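Local coordinates for titin (Homo sapiens, PDB 3LCY), which is a giant elastic protein of the muscle sarcomere, whose A-band immunoglobulin domains, two of them here in tandem, probably serve as a structural scaffold, at residues F103-V117 with T185-K197. Numbering follows the deposited sequence.
Sequences FHPGYPLKEKYYGAV and TVDAILDVEIQDK
The parallel pairing of an A' strand with the final G strand, a feature of I-set immunoglobulin domains, joins K112-A116 to D191-Q195 in the second domain of the tandem. Backbone bonds run to and fro: D191 N gives to E111 O (2.9 Å), Y113 N to D191 O, E193 N to Y113 O, G115 N to E193 O and Q195 N to G115 O. Upstream the two segments separate, and one water bridges the gap by donating to both K110 O and I189 O. On the K112 and Y114 face, K112 lies alongside D191 and E193, all pointing the same way. A bend at chi3 (63°) turns the lysine's end along the strand, where NZ makes a long salt bridge to E193 OE2 (3.6 Å) and a weak bond to Y114 OH. The Y114 ring runs beside E193, its CD1 3.7 Å from E193 CB, while the Q195 side chain crosses Y114 at an angle, OE1 3.8 Å from Y114 CB, amide and ring planes 40° apart. On the other face, Y113 packs CE2 against L190 CD2 (3.7 Å), and its OH accepts a bond from K110 N (3.0 Å), tying the ring's far end to the preceding loop. Before the loop, the F103 ring packs against V186 and A188. V186 CG1 makes an off-centre CH-pi contact, 4.2 Å from the ring centroid, and L109 CD1 lies over one face of the F103 ring, offset toward its rim, while also touching A188 CB (3.8 Å). F103 continues onto V177 and L179 of strand 173-180 and V125 of strand 121-130, bridging two sheets. Strand 112-116 forms an edge of its sheet within this chain; next to it in the sheet, strand 185-195 pairs on with 173-180, antiparallel.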
loop_
_atom_site.group_PDB
_atom_site.type_symbol
_atom_site.label_atom_id
_atom_site.label_comp_id
_atom_site.label_asym_id
_atom_site.label_seq_id
_atom_site.Cartn_x
_atom_site.Cartn_y
_atom_site.Cartn_z
ATOM N N PHE A 103 -8.084 10.964 2.445
ATOM C CA PHE A 103 -7.362 11.132 3.697
ATOM C C PHE A 103 -7.776 10.053 4.688
ATOM O O PHE A 103 -8.959 9.747 4.837
ATOM C CB PHE A 103 -7.560 12.535 4.271
ATOM C CG PHE A 103 -6.911 13.614 3.452
ATOM C CD1 PHE A 103 -5.530 13.712 3.384
ATOM C CD2 PHE A 103 -7.679 14.531 2.752
ATOM C CE1 PHE A 103 -4.926 14.700 2.631
ATOM C CE2 PHE A 103 -7.081 15.523 1.999
ATOM C CZ PHE A 103 -5.703 15.608 1.939
ATOM N N HIS A 104 -6.784 9.476 5.356
ATOM C CA HIS A 104 -6.993 8.289 6.174
ATOM C C HIS A 104 -7.939 8.513 7.350
ATOM O O HIS A 104 -7.633 9.282 8.263
ATOM C CB HIS A 104 -5.649 7.757 6.686
ATOM C CG HIS A 104 -5.662 6.294 7.007
ATOM N ND1 HIS A 104 -6.511 5.743 7.942
ATOM C CD2 HIS A 104 -4.925 5.268 6.518
ATOM C CE1 HIS A 104 -6.302 4.441 8.011
ATOM N NE2 HIS A 104 -5.344 4.126 7.159
ATOM N N PRO A 105 -9.096 7.830 7.330
ATOM C CA PRO A 105 -9.954 7.760 8.517
ATOM C C PRO A 105 -9.324 6.814 9.534
ATOM O O PRO A 105 -8.991 5.677 9.195
ATOM C CB PRO A 105 -11.256 7.169 7.974
ATOM C CG PRO A 105 -10.839 6.367 6.791
ATOM C CD PRO A 105 -9.657 7.082 6.191
ATOM N N GLY A 106 -9.153 7.287 10.762
ATOM C CA GLY A 106 -8.396 6.552 11.759
ATOM C C GLY A 106 -7.228 7.405 12.206
ATOM O O GLY A 106 -6.609 7.161 13.243
ATOM N N TYR A 107 -6.932 8.418 11.399
ATOM C CA TYR A 107 -5.939 9.421 11.735
ATOM C C TYR A 107 -6.482 10.789 11.336
ATOM O O TYR A 107 -5.883 11.484 10.516
ATOM C CB TYR A 107 -4.632 9.145 10.993
ATOM C CG TYR A 107 -4.104 7.730 11.131
ATOM C CD1 TYR A 107 -3.452 7.318 12.288
ATOM C CD2 TYR A 107 -4.236 6.813 10.094
ATOM C CE1 TYR A 107 -2.961 6.027 12.412
ATOM C CE2 TYR A 107 -3.748 5.523 10.210
ATOM C CZ TYR A 107 -3.112 5.135 11.369
ATOM O OH TYR A 107 -2.623 3.852 11.486
ATOM N N PRO A 108 -7.632 11.175 11.914
ATOM C CA PRO A 108 -8.328 12.412 11.545
ATOM C C PRO A 108 -7.420 13.632 11.618
ATOM O O PRO A 108 -6.616 13.753 12.542
ATOM C CB PRO A 108 -9.431 12.519 12.606
ATOM C CG PRO A 108 -9.672 11.122 13.041
ATOM C CD PRO A 108 -8.337 10.444 12.982
ATOM N N LEU A 109 -7.554 14.521 10.642
ATOM C CA LEU A 109 -6.798 15.766 10.626
ATOM C C LEU A 109 -7.521 16.832 11.449
ATOM O O LEU A 109 -8.734 17.002 11.328
ATOM C CB LEU A 109 -6.610 16.261 9.191
ATOM C CG LEU A 109 -5.790 15.384 8.246
ATOM C CD1 LEU A 109 -5.796 15.956 6.836
ATOM C CD2 LEU A 109 -4.362 15.232 8.758
ATOM N N LYS A 110 -6.773 17.551 12.279
ATOM C CA LYS A 110 -7.336 18.655 13.049
ATOM C C LYS A 110 -7.346 19.930 12.213
ATOM O O LYS A 110 -6.634 20.033 11.218
ATOM C CB LYS A 110 -6.542 18.874 14.340
ATOM C CG LYS A 110 -6.608 17.713 15.319
ATOM C CD LYS A 110 -5.838 18.023 16.594
ATOM C CE LYS A 110 -6.355 19.289 17.258
ATOM N NZ LYS A 110 -7.804 19.199 17.589
ATOM N N GLU A 111 -8.156 20.901 12.619
ATOM C CA GLU A 111 -8.275 22.149 11.871
ATOM C C GLU A 111 -7.014 22.995 11.987
ATOM O O GLU A 111 -6.547 23.570 11.011
ATOM C CB GLU A 111 -9.474 22.959 12.363
ATOM C CG GLU A 111 -9.708 24.240 11.576
ATOM C CD GLU A 111 -10.607 25.219 12.306
ATOM O OE1 GLU A 111 -10.868 26.310 11.760
ATOM O OE2 GLU A 111 -11.053 24.902 13.429
ATOM N N LYS A 112 -6.474 23.067 13.197
ATOM C CA LYS A 112 -5.323 23.915 13.474
ATOM C C LYS A 112 -4.163 23.120 14.054
ATOM O O LYS A 112 -4.360 22.213 14.859
ATOM C CB LYS A 112 -5.711 25.033 14.443
ATOM C CG LYS A 112 -6.735 26.003 13.881
ATOM C CD LYS A 112 -6.981 27.153 14.843
ATOM C CE LYS A 112 -5.717 27.966 15.061
ATOM N NZ LYS A 112 -5.961 29.103 15.990
ATOM N N TYR A 113 -2.951 23.468 13.640
ATOM C CA TYR A 113 -1.752 22.857 14.196
ATOM C C TYR A 113 -0.818 23.933 14.723
ATOM O O TYR A 113 -0.709 25.010 14.138
ATOM C CB TYR A 113 -1.049 21.986 13.156
ATOM C CG TYR A 113 -1.795 20.713 12.835
ATOM C CD1 TYR A 113 -1.633 19.577 13.618
ATOM C CD2 TYR A 113 -2.663 20.646 11.754
ATOM C CE1 TYR A 113 -2.312 18.409 13.333
ATOM C CE2 TYR A 113 -3.346 19.481 11.460
ATOM C CZ TYR A 113 -3.166 18.367 12.253
ATOM O OH TYR A 113 -3.846 17.206 11.962
ATOM N N TYR A 114 -0.144 23.641 15.829
ATOM C CA TYR A 114 0.672 24.645 16.499
ATOM C C TYR A 114 2.147 24.275 16.552
ATOM O O TYR A 114 2.515 23.193 17.010
ATOM C CB TYR A 114 0.152 24.891 17.916
ATOM C CG TYR A 114 -1.264 25.415 17.961
ATOM C CD1 TYR A 114 -1.519 26.776 18.060
ATOM C CD2 TYR A 114 -2.345 24.548 17.900
ATOM C CE1 TYR A 114 -2.811 27.256 18.102
ATOM C CE2 TYR A 114 -3.640 25.019 17.938
ATOM C CZ TYR A 114 -3.867 26.374 18.041
ATOM O OH TYR A 114 -5.156 26.853 18.081
ATOM N N GLY A 115 2.997 25.197 16.122
ATOM C CA GLY A 115 4.430 24.985 16.145
ATOM C C GLY A 115 5.131 26.000 17.029
ATOM O O GLY A 115 4.872 27.185 16.919
ATOM N N ALA A 116 6.009 25.536 17.912
ATOM C CA ALA A 116 6.743 26.431 18.802
ATOM C C ALA A 116 7.733 27.261 17.998
ATOM O O ALA A 116 8.346 26.760 17.063
ATOM C CB ALA A 116 7.456 25.645 19.871
ATOM N N VAL A 117 7.899 28.526 18.358
ATOM C CA VAL A 117 8.820 29.372 17.618
ATOM C C VAL A 117 10.249 28.874 17.724
ATOM O O VAL A 117 10.740 28.580 18.806
ATOM C CB VAL A 117 8.775 30.831 18.106
ATOM C CG1 VAL A 117 9.459 31.747 17.110
ATOM C CG2 VAL A 117 7.351 31.266 18.339
ATOM N N THR A 185 -9.132 13.263 -7.059
ATOM C CA THR A 185 -8.291 14.124 -6.241
ATOM C C THR A 185 -8.990 14.471 -4.933
ATOM O O THR A 185 -10.214 14.387 -4.831
ATOM C CB THR A 185 -7.942 15.431 -6.975
ATOM O OG1 THR A 185 -7.101 16.243 -6.147
ATOM C CG2 THR A 185 -9.205 16.205 -7.312
ATOM N N VAL A 186 -8.202 14.855 -3.935
ATOM C CA VAL A 186 -8.735 15.297 -2.652
ATOM C C VAL A 186 -7.732 16.240 -1.999
ATOM O O VAL A 186 -6.535 16.177 -2.283
ATOM C CB VAL A 186 -9.024 14.113 -1.708
ATOM C CG1 VAL A 186 -7.725 13.535 -1.169
ATOM C CG2 VAL A 186 -9.929 14.554 -0.563
ATOM N N ASP A 187 -8.221 17.125 -1.138
ATOM C CA ASP A 187 -7.342 18.068 -0.460
ATOM C C ASP A 187 -7.863 18.432 0.924
ATOM O O ASP A 187 -9.046 18.266 1.223
ATOM C CB ASP A 187 -7.147 19.333 -1.301
ATOM C CG ASP A 187 -8.388 20.201 -1.351
ATOM O OD1 ASP A 187 -8.691 20.863 -0.337
ATOM O OD2 ASP A 187 -9.054 20.231 -2.407
ATOM N N ALA A 188 -6.963 18.926 1.766
ATOM C CA ALA A 188 -7.323 19.357 3.108
ATOM C C ALA A 188 -6.550 20.618 3.468
ATOM O O ALA A 188 -5.406 20.793 3.051
ATOM C CB ALA A 188 -7.041 18.254 4.114
ATOM N N ILE A 189 -7.180 21.500 4.233
ATOM C CA ILE A 189 -6.539 22.745 4.635
ATOM C C ILE A 189 -6.175 22.742 6.116
ATOM O O ILE A 189 -7.028 22.536 6.980
ATOM C CB ILE A 189 -7.419 23.966 4.312
ATOM C CG1 ILE A 189 -7.482 24.182 2.799
ATOM C CG2 ILE A 189 -6.884 25.207 5.005
ATOM C CD1 ILE A 189 -8.284 25.397 2.383
ATOM N N LEU A 190 -4.896 22.967 6.398
ATOM C CA LEU A 190 -4.397 22.978 7.767
ATOM C C LEU A 190 -4.013 24.393 8.176
ATOM O O LEU A 190 -3.179 25.029 7.532
ATOM C CB LEU A 190 -3.185 22.052 7.909
ATOM C CG LEU A 190 -3.340 20.563 7.585
ATOM C CD1 LEU A 190 -3.588 20.332 6.105
ATOM C CD2 LEU A 190 -2.102 19.806 8.030
ATOM N N ASP A 191 -4.624 24.883 9.249
ATOM C CA ASP A 191 -4.321 26.215 9.751
ATOM C C ASP A 191 -3.169 26.150 10.747
ATOM O O ASP A 191 -3.304 25.582 11.830
ATOM C CB ASP A 191 -5.553 26.833 10.412
ATOM C CG ASP A 191 -5.447 28.336 10.541
ATOM O OD1 ASP A 191 -4.788 28.961 9.680
ATOM O OD2 ASP A 191 -6.022 28.895 11.498
ATOM N N VAL A 192 -2.034 26.731 10.375
ATOM C CA VAL A 192 -0.845 26.689 11.218
ATOM C C VAL A 192 -0.641 27.982 11.999
ATOM O O VAL A 192 -0.700 29.077 11.438
ATOM C CB VAL A 192 0.423 26.395 10.392
ATOM C CG1 VAL A 192 1.665 26.587 11.242
ATOM C CG2 VAL A 192 0.374 24.983 9.826
ATOM N N GLU A 193 -0.391 27.855 13.294
ATOM C CA GLU A 193 -0.173 29.003 14.156
ATOM C C GLU A 193 1.164 28.845 14.872
ATOM O O GLU A 193 1.499 27.757 15.319
ATOM C CB GLU A 193 -1.307 29.113 15.172
ATOM C CG GLU A 193 -1.522 30.506 15.722
ATOM C CD GLU A 193 -2.301 31.400 14.779
ATOM O OE1 GLU A 193 -1.834 32.519 14.498
ATOM O OE2 GLU A 193 -3.379 30.987 14.318
ATOM N N ILE A 194 1.929 29.927 14.982
ATOM C CA ILE A 194 3.226 29.869 15.650
ATOM C C ILE A 194 3.173 30.538 17.021
ATOM O O ILE A 194 2.772 31.687 17.142
ATOM C CB ILE A 194 4.322 30.530 14.803
ATOM C CG1 ILE A 194 4.222 30.066 13.352
ATOM C CG2 ILE A 194 5.690 30.211 15.366
ATOM C CD1 ILE A 194 4.352 28.578 13.179
ATOM N N GLN A 195 3.586 29.803 18.050
ATOM C CA GLN A 195 3.586 30.302 19.421
ATOM C C GLN A 195 4.982 30.533 19.962
ATOM O O GLN A 195 5.824 29.642 19.899
ATOM C CB GLN A 195 2.921 29.284 20.347
ATOM C CG GLN A 195 1.419 29.213 20.303
ATOM C CD GLN A 195 0.899 27.985 21.027
ATOM O OE1 GLN A 195 1.458 26.898 20.898
ATOM N NE2 GLN A 195 -0.170 28.153 21.795
ATOM N N ASP A 196 5.208 31.718 20.517
ATOM C CA ASP A 196 6.488 32.074 21.109
ATOM C C ASP A 196 6.723 31.158 22.303
ATOM O O ASP A 196 5.942 31.164 23.246
ATOM C CB ASP A 196 6.458 33.529 21.593
ATOM C CG ASP A 196 7.169 34.492 20.652
ATOM O OD1 ASP A 196 7.353 34.182 19.466
ATOM O OD2 ASP A 196 7.546 35.584 21.106
ATOM N N LYS A 197 7.794 30.373 22.265
ATOM C CA LYS A 197 8.102 29.461 23.366
ATOM C C LYS A 197 9.485 28.822 23.236
ATOM O O LYS A 197 9.981 28.188 24.170
ATOM C CB LYS A 197 7.032 28.373 23.478
ATOM C CG LYS A 197 5.620 28.901 23.451
ATOM C CD LYS A 197 4.632 27.917 24.027
ATOM C CE LYS A 197 3.233 28.501 24.025
ATOM N NZ LYS A 197 3.153 29.791 24.750
HETATM O O HOH W 1 -7.045 19.881 8.348
#